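Putative cytosine/guanine deaminase (Unidentified, PDB 2PAJ) catalyses the zinc-dependent hydrolytic deamination of pterins, turning a 2-amino-4-hydroxypteridine and water into a 2,4-dihydroxypteridine and ammonium. Local coordinates at residues Val331-Asp336 against Ser348-Thr353; Pro308-Arg313 against Ala338-Ala343; Pro70-Thr75 against Trp389-Gly394; Cys131-Asp136 against Met398-Val403. All coordinates share one frame; numbering follows the deposited sequence.

In the fold
After several N-terminal strands, the chain reaches strand 67-73 and then its neighbour, strand 131-136, which supply the opening halves of contacts 3 and 4. Later, residues 308-313 begin contact 2 and residues 331-336 begin contact 1. Residues 338-343 then close contact 2, and 348-353 close contact 1, so these two short loops cross. Helix 383-398 returns to strand 67-73 to close contact 3, and the turn after it closes contact 4 on strand 131-136; these long loops cross as well, each enclosing contacts 1 and 2. They tie the first and eighth barrel strands to later helices, the second to the end of helix 383-398 and the following turn, and link two loops beside the zinc site.

Contact 1 (Val331-Asp336 against Ser348-Thr353); sequences VSIGVD and SEVHMT. With ZN (zinc ion), chain B.
Apolar packing is led by Ile333, whose CD1 methyl lies 4.1 Å from CG2 of Val350 and meets Thr353 tip to tip, 4.0 Å from its OG1. The isoleucine reaches that far because CG1 stands anti to the carbonyl carbon (chi1 -62°) and the chain runs on extended to CD1. Branched, hydrophobic Ile333 and Val350 suit this buried seam between strand 331-333 and the helix running through 348-353. Further along the chain, Val335 and Glu349 cross obliquely, the methylene CG of the glutamate lying against CG1 of the valine.

Polar contacts are of three sorts. Thr353 turns its hydroxyl back onto its own helix: OG1 donates to Glu349 O at 2.5 Å from above the carbonyl plane, while the threonine N reaches the same oxygen from the other face. Glu349 OE1 approaches Gly334 O at 3.0 Å, but both are acceptors as modelled, so the pair is not a hydrogen bond. Its OE2 takes a weak bond from Gln309 N.

Metal coordination follows beyond the strand. Asp336 OD1 binds the zinc ion at 2.0 Å, alongside His76, His78 and His248. A ligating aspartate just beyond the eighth strand of the barrel, here backed by helix 346-359, is typical of the amidohydrolase zinc site.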
# COMPACT_ATOMS: atom_id res chain seq x y z
N VAL A 331 7.52 1.63 10.80
CA VAL A 331 7.73 0.69 9.71
C VAL A 331 6.42 0.27 9.07
O VAL A 331 5.48 -0.12 9.75
CB VAL A 331 8.45 -0.57 10.24
CG1 VAL A 331 8.63 -1.59 9.13
CG2 VAL A 331 9.80 -0.19 10.86
N SER A 332 6.35 0.37 7.75
CA SER A 332 5.16 -0.01 7.02
C SER A 332 5.58 -0.98 5.93
O SER A 332 6.76 -1.11 5.62
CB SER A 332 4.45 1.21 6.40
OG SER A 332 5.23 1.85 5.40
N ILE A 333 4.61 -1.66 5.34
CA ILE A 333 4.92 -2.62 4.30
C ILE A 333 4.36 -2.25 2.93
O ILE A 333 3.28 -1.69 2.80
CB ILE A 333 4.43 -4.03 4.73
CG1 ILE A 333 5.17 -4.44 5.99
CG2 ILE A 333 4.69 -5.05 3.64
CD1 ILE A 333 4.85 -5.82 6.46
N GLY A 334 5.14 -2.55 1.90
CA GLY A 334 4.72 -2.27 0.56
C GLY A 334 5.31 -3.33 -0.35
O GLY A 334 6.19 -4.06 0.05
N VAL A 335 4.80 -3.39 -1.56
CA VAL A 335 5.24 -4.32 -2.58
C VAL A 335 5.27 -3.38 -3.77
O VAL A 335 4.21 -2.86 -4.13
CB VAL A 335 4.17 -5.44 -2.81
CG1 VAL A 335 3.20 -5.43 -1.67
CG2 VAL A 335 3.41 -5.25 -4.13
N ASP A 336 6.41 -3.12 -4.39
CA ASP A 336 6.33 -2.17 -5.50
C ASP A 336 6.53 -2.68 -6.91
O ASP A 336 7.46 -3.41 -7.19
CB ASP A 336 7.26 -0.97 -5.26
CG ASP A 336 8.74 -1.31 -5.37
OD1 ASP A 336 9.45 -0.57 -6.10
OD2 ASP A 336 9.21 -2.27 -4.73
N SER A 348 2.15 -12.39 -0.03
CA SER A 348 3.48 -12.85 -0.41
C SER A 348 4.51 -11.99 0.31
O SER A 348 5.53 -12.49 0.79
CB SER A 348 3.69 -12.72 -1.91
OG SER A 348 2.70 -13.43 -2.63
N GLU A 349 4.24 -10.69 0.36
CA GLU A 349 5.12 -9.71 0.99
C GLU A 349 5.25 -9.89 2.48
O GLU A 349 6.35 -9.86 3.03
CB GLU A 349 4.63 -8.29 0.69
CG GLU A 349 5.24 -7.67 -0.56
CD GLU A 349 6.73 -7.40 -0.39
OE1 GLU A 349 7.12 -6.86 0.67
OE2 GLU A 349 7.52 -7.69 -1.31
N VAL A 350 4.12 -10.07 3.14
CA VAL A 350 4.09 -10.27 4.57
C VAL A 350 4.80 -11.58 4.95
O VAL A 350 5.46 -11.68 5.98
CB VAL A 350 2.62 -10.24 5.05
CG1 VAL A 350 2.41 -11.08 6.28
CG2 VAL A 350 2.23 -8.80 5.31
N HIS A 351 4.68 -12.58 4.08
CA HIS A 351 5.30 -13.87 4.30
C HIS A 351 6.82 -13.74 4.26
O HIS A 351 7.54 -14.33 5.07
CB HIS A 351 4.85 -14.85 3.23
CG HIS A 351 5.30 -16.25 3.47
ND1 HIS A 351 5.61 -17.12 2.45
CD2 HIS A 351 5.44 -16.95 4.62
CE1 HIS A 351 5.92 -18.30 2.96
NE2 HIS A 351 5.82 -18.22 4.27
N MET A 352 7.30 -12.99 3.28
CA MET A 352 8.73 -12.77 3.10
C MET A 352 9.28 -11.92 4.24
O MET A 352 10.42 -12.12 4.68
CB MET A 352 8.97 -12.07 1.76
CG MET A 352 10.44 -11.85 1.40
SD MET A 352 11.37 -13.35 1.03
CE MET A 352 12.34 -13.53 2.51
N THR A 353 8.48 -10.98 4.71
CA THR A 353 8.87 -10.10 5.80
C THR A 353 9.10 -10.91 7.07
O THR A 353 10.12 -10.76 7.74
CB THR A 353 7.77 -9.07 6.07
OG1 THR A 353 7.37 -8.47 4.85
CG2 THR A 353 8.27 -7.99 7.01
ZN ZN B . 9.60 1.44 -5.85

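Contact 2 (Pro308-Arg313 against Ala338-Ala343); sequences PQSNGR and AASNEA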
# COMPACT_ATOMS: atom_id res chain seq x y z
N PRO A 308 10.57 -6.25 1.04
CA PRO A 308 11.50 -7.38 0.95
C PRO A 308 11.66 -8.08 -0.41
O PRO A 308 12.77 -8.15 -0.94
CB PRO A 308 11.01 -8.31 2.06
CG PRO A 308 9.56 -7.98 2.17
CD PRO A 308 9.56 -6.49 2.08
N GLN A 309 10.57 -8.59 -0.98
CA GLN A 309 10.64 -9.28 -2.28
C GLN A 309 11.27 -8.44 -3.38
O GLN A 309 11.97 -8.96 -4.25
CB GLN A 309 9.24 -9.71 -2.73
CG GLN A 309 8.64 -10.81 -1.89
CD GLN A 309 7.22 -11.13 -2.31
OE1 GLN A 309 6.33 -10.29 -2.21
NE2 GLN A 309 7.00 -12.35 -2.77
N SER A 310 11.02 -7.14 -3.34
CA SER A 310 11.58 -6.24 -4.33
C SER A 310 13.03 -5.92 -3.98
O SER A 310 13.92 -5.99 -4.82
CB SER A 310 10.75 -4.96 -4.37
OG SER A 310 11.03 -4.20 -5.53
N ASN A 311 13.26 -5.57 -2.71
CA ASN A 311 14.61 -5.24 -2.25
C ASN A 311 15.60 -6.38 -2.43
O ASN A 311 16.81 -6.18 -2.32
CB ASN A 311 14.58 -4.81 -0.77
CG ASN A 311 13.88 -3.47 -0.57
OD1 ASN A 311 13.78 -2.65 -1.49
ND2 ASN A 311 13.39 -3.25 0.65
N GLY A 312 15.09 -7.58 -2.70
CA GLY A 312 15.98 -8.70 -2.91
C GLY A 312 16.69 -8.54 -4.25
O GLY A 312 17.90 -8.76 -4.36
N ARG A 313 15.92 -8.14 -5.26
CA ARG A 313 16.43 -7.92 -6.62
C ARG A 313 17.24 -6.63 -6.58
O ARG A 313 17.15 -5.76 -7.46
CB ARG A 313 15.27 -7.80 -7.62
CG ARG A 313 15.73 -7.93 -9.07
CD ARG A 313 14.63 -7.73 -10.12
NE ARG A 313 14.20 -6.33 -10.24
CZ ARG A 313 13.72 -5.78 -11.36
NH1 ARG A 313 13.61 -6.51 -12.48
NH2 ARG A 313 13.33 -4.51 -11.37
N ALA A 338 5.34 -4.82 -10.24
CA ALA A 338 5.62 -6.18 -10.65
C ALA A 338 6.92 -6.29 -11.46
O ALA A 338 7.39 -7.39 -11.77
CB ALA A 338 4.44 -6.72 -11.48
N ALA A 339 7.52 -5.16 -11.79
CA ALA A 339 8.74 -5.18 -12.58
C ALA A 339 9.91 -5.61 -11.71
O ALA A 339 10.92 -6.09 -12.20
CB ALA A 339 9.01 -3.82 -13.18
N SER A 340 9.74 -5.42 -10.41
CA SER A 340 10.78 -5.76 -9.47
C SER A 340 10.28 -6.82 -8.49
O SER A 340 11.07 -7.45 -7.79
CB SER A 340 11.19 -4.50 -8.71
OG SER A 340 12.20 -4.79 -7.77
N ASN A 341 8.97 -7.01 -8.45
CA ASN A 341 8.36 -7.97 -7.56
C ASN A 341 7.20 -8.66 -8.27
O ASN A 341 6.08 -8.16 -8.29
CB ASN A 341 7.86 -7.22 -6.31
CG ASN A 341 7.27 -8.14 -5.28
OD1 ASN A 341 6.75 -7.68 -4.27
ND2 ASN A 341 7.34 -9.44 -5.51
N GLU A 342 7.49 -9.83 -8.84
CA GLU A 342 6.51 -10.64 -9.56
C GLU A 342 5.34 -11.08 -8.69
O GLU A 342 4.29 -11.44 -9.21
CB GLU A 342 7.17 -11.90 -10.15
CG GLU A 342 8.23 -11.70 -11.25
CD GLU A 342 9.53 -11.04 -10.76
OE1 GLU A 342 9.91 -11.22 -9.59
OE2 GLU A 342 10.18 -10.36 -11.57
N ALA A 343 5.54 -11.07 -7.38
CA ALA A 343 4.49 -11.47 -6.44
C ALA A 343 4.01 -10.24 -5.69
O ALA A 343 4.19 -10.10 -4.48
CB ALA A 343 5.05 -12.50 -5.46
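Ser340 and Ser310 join two loops of the amidohydrolase TIM barrel, those following the seventh and eighth strands, at the rim around the zinc site. This is the compact part of the contact. Ser340 OG donates to Ser310 OG over 2.6 Å, both hydroxyls swung anti to their backbone N; Ser310 OG also bonds to Asp336 OD2, of a zinc ligand, so the pair forms a second shell behind the metal site. Serine suits both places, being short enough for the loops to close and polar enough to pass a bond along. Beside it, Ser310 CB packs on Asn341 CB at 4.2 Å. The flat amides of Asn341 and Gln309 are turned steeply against each other, their planes 74° apart, with Gln309 CB 3.6 Å from Asn341 CG. The end of Gln309, a partly exposed residue, lies beside Ala343.

The other margin faces solvent. Arg313 is exposed, and its long chain, extended up to a bend at chi3 (72°), lays the guanidinium across the second loop while NH1 forms a salt bridge with Glu87. Ala339 O comes over one face of the group, a doubtful approach at too poor an angle for a hydrogen bond. That same face covers Ser340 CA, which sits 3.2 Å from its plane, offset toward the rim.

Contact 3 (Pro70-Thr75 against Trp389-Gly394); sequences PAWVNT and WGTAGG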
# COMPACT_ATOMS: atom_id res chain seq x y z
N PRO A 70 -6.93 -7.28 10.23
CA PRO A 70 -7.43 -6.00 9.74
C PRO A 70 -6.94 -6.01 8.29
O PRO A 70 -5.89 -6.61 8.01
CB PRO A 70 -6.72 -4.98 10.63
CG PRO A 70 -5.48 -5.66 11.01
CD PRO A 70 -5.92 -7.07 11.28
N ALA A 71 -7.68 -5.44 7.35
CA ALA A 71 -7.26 -5.43 5.95
C ALA A 71 -5.85 -4.83 5.81
O ALA A 71 -5.46 -3.97 6.60
CB ALA A 71 -8.27 -4.66 5.10
N TRP A 72 -5.08 -5.27 4.83
CA TRP A 72 -3.73 -4.75 4.66
C TRP A 72 -3.68 -3.32 4.15
O TRP A 72 -4.60 -2.84 3.49
CB TRP A 72 -2.91 -5.61 3.68
CG TRP A 72 -2.81 -7.06 4.02
CD1 TRP A 72 -3.39 -8.11 3.36
CD2 TRP A 72 -2.13 -7.62 5.14
NE1 TRP A 72 -3.13 -9.28 4.02
CE2 TRP A 72 -2.35 -9.01 5.12
CE3 TRP A 72 -1.35 -7.08 6.18
CZ2 TRP A 72 -1.83 -9.88 6.08
CZ3 TRP A 72 -0.83 -7.93 7.14
CH2 TRP A 72 -1.08 -9.32 7.09
N VAL A 73 -2.58 -2.66 4.46
CA VAL A 73 -2.32 -1.29 4.04
C VAL A 73 -0.99 -1.33 3.29
O VAL A 73 0.07 -1.53 3.89
CB VAL A 73 -2.21 -0.34 5.25
CG1 VAL A 73 -2.04 1.09 4.77
CG2 VAL A 73 -3.44 -0.46 6.11
N ASN A 74 -1.04 -1.15 1.98
CA ASN A 74 0.15 -1.14 1.16
C ASN A 74 0.63 0.30 1.06
O ASN A 74 -0.10 1.16 0.60
CB ASN A 74 -0.17 -1.70 -0.23
CG ASN A 74 0.97 -1.54 -1.21
OD1 ASN A 74 1.98 -2.22 -1.10
ND2 ASN A 74 0.81 -0.63 -2.17
N THR A 75 1.86 0.56 1.49
CA THR A 75 2.40 1.90 1.47
C THR A 75 3.38 2.26 0.35
O THR A 75 4.00 3.32 0.39
CB THR A 75 3.07 2.24 2.81
OG1 THR A 75 4.18 1.37 3.04
CG2 THR A 75 2.08 2.09 3.93
N TRP A 389 3.00 -4.01 11.20
CA TRP A 389 3.66 -3.30 10.11
C TRP A 389 2.78 -3.24 8.86
O TRP A 389 2.71 -2.21 8.21
CB TRP A 389 4.97 -3.99 9.76
CG TRP A 389 6.00 -3.88 10.82
CD1 TRP A 389 6.02 -2.99 11.85
CD2 TRP A 389 7.23 -4.61 10.90
NE1 TRP A 389 7.19 -3.11 12.57
CE2 TRP A 389 7.96 -4.09 12.01
CE3 TRP A 389 7.81 -5.65 10.14
CZ2 TRP A 389 9.23 -4.58 12.38
CZ3 TRP A 389 9.07 -6.13 10.51
CH2 TRP A 389 9.76 -5.59 11.62
N GLY A 390 2.11 -4.35 8.56
CA GLY A 390 1.27 -4.43 7.38
C GLY A 390 -0.11 -3.82 7.47
O GLY A 390 -0.82 -3.74 6.47
N THR A 391 -0.48 -3.38 8.67
CA THR A 391 -1.79 -2.78 8.88
C THR A 391 -1.70 -1.40 9.54
O THR A 391 -1.46 -0.42 8.86
CB THR A 391 -2.72 -3.72 9.73
OG1 THR A 391 -2.13 -3.96 11.01
CG2 THR A 391 -2.90 -5.07 9.03
N ALA A 392 -1.90 -1.35 10.85
CA ALA A 392 -1.88 -0.10 11.61
C ALA A 392 -0.58 0.71 11.48
O ALA A 392 -0.60 1.93 11.57
CB ALA A 392 -2.16 -0.40 13.07
N GLY A 393 0.54 0.02 11.28
CA GLY A 393 1.80 0.72 11.11
C GLY A 393 1.81 1.54 9.84
O GLY A 393 2.23 2.69 9.83
N GLY A 394 1.33 0.95 8.75
CA GLY A 394 1.30 1.67 7.49
C GLY A 394 0.29 2.80 7.52
O GLY A 394 0.51 3.85 6.92
O HOH W 1 1.89 -1.01 5.87
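Pro70 and Thr391 cross at about a right angle, the ring carbon CG of the proline against the threonine methyl CG2 at 3.3 Å. Thr391 can offer that methyl because chi1 of 60° sets CG2 anti to its carbonyl carbon, while OG1 turns back to bond Ile387 O within the helix. Trp72 presents an edge instead: its CE3 lies 3.4 Å from Gly390 O, which sits near the ring plane, and the ring's six-membered end slants past the same threonine methyl. Gly390, having no CB, allows the indole to lie close to its backbone. Val73 turns its two methyls to different parts of the helix, CG2 toward Thr391 O and CG1 toward Gly394. Thr75 CG2 rests on Gly394 CA at 3.7 Å, another place where a glycine permits close approach.

Backbone bonding fixes this arrangement. Val73 N donates to Gly390 O at 2.9 Å. A water within hydrogen-bonding distance of Val73 O and Trp389 O, at 2.7 and 2.8 Å, probably helps to satisfy these buried carbonyls. Helix 383-398 widens here into a pi-type turn. The chemistry implies that the first barrel strand and this helix are held by one backbone hydrogen bond and a water bridge, set between close-fitting methyl and ring surfaces.

Contact 4 (Cys131-Asp136 against Met398-Val403); sequences CATVAD and MGLDEV
With chi1 at -44°, Thr133 sets its methyl CG2 anti to the backbone N and its OG1 anti to the carbonyl carbon, so that one branch faces Leu400 and the other Val403. Met398 gets its tip to strand 131-136 differently: its chain bends at chi2 and again at chi3 (-74°), bringing SD and CE together against the methyl of Ala135.

The resulting contact is made of small, mostly apolar touches. Ala135 CB lies 3.5 Å from Met398 SD and 3.7 Å from Met398 CE, a small residue received by a flexible, polarisable one. Thr133 and Leu400 meet tip to tip, CG2 to CD1 at 3.9 Å, and the threonine OG1 passes slantwise beside Val403 CG1 at 4.1 Å. Met398 CE also approaches Thr133 CG2, joining the two ends of the patch. Beyond it, Met398 packs on Val73 and Val165 of the neighbouring strands.

The loop's shape delivers these side chains in turn. Gly399 leaves the helical conformation with a positive phi of 84°, which glycine adopts readily, and so ends helix 383-398. An inverse gamma turn centred on Leu400 and a type I beta turn from Leu400 to Val403 then bring leucine and valine round to the same strand, while Asp401 and Glu402 occupy the middle of the beta turn, with Asp401 exposed.

Val134, pointing the other way, packs against helix 112-127. Thr133 and Ala135 thus lie on the opposite face of the second strand, consistent with the inward face of the amidohydrolase TIM barrel, packed by the end of a later helix and its turn.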
# COMPACT_ATOMS: atom_id res chain seq x y z
N CYS A 131 -5.87 -6.79 1.01
CA CYS A 131 -5.49 -5.38 1.11
C CYS A 131 -6.67 -4.47 0.75
O CYS A 131 -7.30 -4.65 -0.29
CB CYS A 131 -4.30 -5.12 0.18
SG CYS A 131 -3.77 -3.41 0.09
N ALA A 132 -6.96 -3.50 1.62
CA ALA A 132 -8.07 -2.57 1.37
C ALA A 132 -7.61 -1.13 1.10
O ALA A 132 -8.33 -0.33 0.49
CB ALA A 132 -9.03 -2.61 2.56
N THR A 133 -6.40 -0.81 1.55
CA THR A 133 -5.81 0.51 1.35
C THR A 133 -4.54 0.34 0.53
O THR A 133 -3.58 -0.28 0.97
CB THR A 133 -5.43 1.18 2.69
OG1 THR A 133 -6.48 1.01 3.63
CG2 THR A 133 -5.20 2.66 2.47
N VAL A 134 -4.55 0.90 -0.67
CA VAL A 134 -3.40 0.80 -1.56
C VAL A 134 -2.80 2.18 -1.80
O VAL A 134 -3.51 3.17 -1.88
CB VAL A 134 -3.82 0.21 -2.92
CG1 VAL A 134 -2.59 -0.08 -3.75
CG2 VAL A 134 -4.66 -1.04 -2.71
N ALA A 135 -1.48 2.23 -1.87
CA ALA A 135 -0.77 3.47 -2.12
C ALA A 135 0.11 3.21 -3.33
O ALA A 135 0.93 2.29 -3.33
CB ALA A 135 0.09 3.86 -0.91
N ASP A 136 -0.09 3.99 -4.39
CA ASP A 136 0.72 3.81 -5.59
C ASP A 136 1.65 5.00 -5.81
O ASP A 136 1.23 6.15 -5.74
CB ASP A 136 -0.17 3.61 -6.82
CG ASP A 136 0.65 3.46 -8.09
OD1 ASP A 136 1.49 2.53 -8.16
OD2 ASP A 136 0.46 4.26 -9.03
N MET A 398 0.90 6.89 6.73
CA MET A 398 0.23 7.64 5.70
C MET A 398 -0.79 8.64 6.29
O MET A 398 -1.46 9.37 5.56
CB MET A 398 -0.44 6.69 4.70
CG MET A 398 0.54 5.72 4.04
SD MET A 398 0.19 5.28 2.32
CE MET A 398 -1.16 4.19 2.52
N GLY A 399 -0.89 8.66 7.61
CA GLY A 399 -1.80 9.61 8.24
C GLY A 399 -3.26 9.20 8.37
O GLY A 399 -4.09 10.00 8.80
N LEU A 400 -3.57 7.97 7.97
CA LEU A 400 -4.93 7.46 8.08
C LEU A 400 -5.08 6.77 9.44
O LEU A 400 -5.18 5.55 9.52
CB LEU A 400 -5.20 6.47 6.95
CG LEU A 400 -5.30 7.09 5.55
CD1 LEU A 400 -5.50 5.97 4.54
CD2 LEU A 400 -6.47 8.07 5.50
N ASP A 401 -5.12 7.59 10.49
CA ASP A 401 -5.19 7.13 11.87
C ASP A 401 -6.44 6.43 12.39
O ASP A 401 -6.41 5.86 13.48
CB ASP A 401 -4.84 8.30 12.79
CG ASP A 401 -3.52 8.93 12.43
OD1 ASP A 401 -2.62 8.18 12.00
OD2 ASP A 401 -3.36 10.17 12.57
N GLU A 402 -7.53 6.45 11.64
CA GLU A 402 -8.71 5.75 12.10
C GLU A 402 -8.89 4.51 11.23
O GLU A 402 -9.99 4.00 11.06
CB GLU A 402 -9.94 6.65 12.04
CG GLU A 402 -9.99 7.71 13.15
CD GLU A 402 -11.31 8.45 13.21
OE1 GLU A 402 -11.79 8.92 12.15
OE2 GLU A 402 -11.89 8.58 14.31
N VAL A 403 -7.75 4.06 10.69
CA VAL A 403 -7.66 2.88 9.81
C VAL A 403 -6.48 1.98 10.26
O VAL A 403 -5.54 2.45 10.89
CB VAL A 403 -7.40 3.32 8.33
CG1 VAL A 403 -7.49 2.12 7.41
CG2 VAL A 403 -8.39 4.38 7.93